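Local coordinates for protein neurotoxin (PDB 1ZB7) that acts as a zinc endopeptidase that cleaves the synaptobrevins VAMP1, VAMP2 and VAMP3 after entering the host cytosol, at residues A[411-414]-A[419-422]. Numbering follows the deposited sequence.
Sequences QNKA and AYEE
A tyrosine hydroxyl to backbone hydrogen bond closes the surface loop between Lys413 and Tyr420, just ahead of the short outer strand 421-422 of the clostridial neurotoxin protease domain. Tyr420 OH donates to the backbone carbonyl Lys413 O at 2.8 Å. That oxygen lies at the hydroxyl edge of the ring, in its plane, and sees the donor at a C=O...O angle of 125°, tilted 31° from the carbonyl plane. A chi1 of 72°, with CG flanked by both N and C, turns the phenol toward 411-414. The Lys413 chain runs roughly perpendicular to the tyrosine side chain; its CD lies over one face at the hydroxyl end, above the CZ-OH bond, 3.4 Å from Tyr420 OH and 3.6 Å from Tyr420 CZ. Kinks at chi2 and chi3 direct the modelled chain toward the carboxylate of Glu422. A salt bridge there is plausible, but the modelled atoms are too close for its geometry to be trusted. One residue ahead of Lys413, Asn412 OD1 accepts from Ala414 N at 3.1 Å, an Asx turn that shapes the backbone beside the Lys413 carbonyl. Lys417 NZ, in the intervening loop, also hydrogen-bonds to Lys413 O, giving this oxygen two donors. Lys413, Tyr420 and Glu422 pack on Ile380 of strand 377-381, the Tyr420 ring meets Phe221, and backbone bonds from Gln411 and Lys413 tie the loop to strand 215-221.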
loop_
_atom_site.group_PDB
_atom_site.type_symbol
_atom_site.label_atom_id
_atom_site.label_comp_id
_atom_site.label_asym_id
_atom_site.label_seq_id
_atom_site.Cartn_x
_atom_site.Cartn_y
_atom_site.Cartn_z
ATOM N N GLN A 411 2.262 8.291 -24.558
ATOM C CA GLN A 411 2.921 8.128 -23.241
ATOM C C GLN A 411 3.639 6.770 -23.108
ATOM O O GLN A 411 4.276 6.477 -22.108
ATOM C CB GLN A 411 1.886 8.255 -22.124
ATOM C CG GLN A 411 1.311 9.701 -21.894
ATOM C CD GLN A 411 0.270 9.685 -20.792
ATOM O OE1 GLN A 411 -0.896 9.597 -21.070
ATOM N NE2 GLN A 411 0.703 9.634 -19.554
ATOM N N ASN A 412 3.571 5.970 -24.151
ATOM C CA ASN A 412 4.095 4.600 -24.140
ATOM C C ASN A 412 5.591 4.648 -24.391
ATOM O O ASN A 412 6.012 5.064 -25.440
ATOM C CB ASN A 412 3.358 3.774 -25.203
ATOM C CG ASN A 412 3.643 2.263 -25.110
ATOM O OD1 ASN A 412 4.763 1.846 -24.859
ATOM N ND2 ASN A 412 2.601 1.452 -25.307
ATOM N N LYS A 413 6.414 4.230 -23.422
ATOM C CA LYS A 413 7.879 4.380 -23.637
ATOM C C LYS A 413 8.359 3.627 -24.915
ATOM O O LYS A 413 9.355 4.059 -25.523
ATOM C CB LYS A 413 8.684 3.827 -22.491
ATOM C CG LYS A 413 8.991 4.698 -21.290
ATOM C CD LYS A 413 10.523 4.545 -21.132
ATOM C CE LYS A 413 10.923 4.392 -19.795
ATOM N NZ LYS A 413 12.391 4.101 -19.881
ATOM N N ALA A 414 7.731 2.478 -25.240
ATOM C CA ALA A 414 8.207 1.669 -26.401
ATOM C C ALA A 414 7.816 2.251 -27.757
ATOM O O ALA A 414 8.500 1.987 -28.709
ATOM C CB ALA A 414 7.752 0.229 -26.324
ATOM N N ALA A 419 10.033 11.250 -27.832
ATOM C CA ALA A 419 9.553 12.216 -26.860
ATOM C C ALA A 419 10.536 12.461 -25.700
ATOM O O ALA A 419 10.477 13.493 -25.041
ATOM C CB ALA A 419 8.223 11.780 -26.372
ATOM N N TYR A 420 11.469 11.541 -25.475
ATOM C CA TYR A 420 12.226 11.502 -24.180
ATOM C C TYR A 420 13.583 10.953 -24.343
ATOM O O TYR A 420 13.863 10.318 -25.303
ATOM C CB TYR A 420 11.515 10.640 -23.110
ATOM C CG TYR A 420 11.585 9.169 -23.398
ATOM C CD1 TYR A 420 12.655 8.383 -22.932
ATOM C CD2 TYR A 420 10.579 8.550 -24.104
ATOM C CE1 TYR A 420 12.737 6.984 -23.243
ATOM C CE2 TYR A 420 10.627 7.194 -24.397
ATOM C CZ TYR A 420 11.703 6.426 -23.990
ATOM O OH TYR A 420 11.665 5.110 -24.308
ATOM N N GLU A 421 14.395 11.088 -23.315
ATOM C CA GLU A 421 15.643 10.356 -23.258
ATOM C C GLU A 421 15.855 9.742 -21.868
ATOM O O GLU A 421 15.359 10.291 -20.850
ATOM C CB GLU A 421 16.762 11.301 -23.778
ATOM C CG GLU A 421 17.435 12.160 -22.772
ATOM C CD GLU A 421 17.107 13.698 -22.782
ATOM O OE1 GLU A 421 16.187 14.230 -23.494
ATOM O OE2 GLU A 421 17.815 14.383 -21.986
ATOM N N GLU A 422 16.538 8.591 -21.813
ATOM C CA GLU A 422 16.829 7.880 -20.574
ATOM C C GLU A 422 17.873 8.720 -19.826
ATOM O O GLU A 422 18.578 9.489 -20.442
ATOM C CB GLU A 422 17.397 6.483 -20.766
ATOM C CG GLU A 422 16.443 5.431 -21.344
ATOM C CD GLU A 422 15.278 4.986 -20.450
ATOM O OE1 GLU A 422 15.273 5.059 -19.194
ATOM O OE2 GLU A 422 14.341 4.452 -21.043
#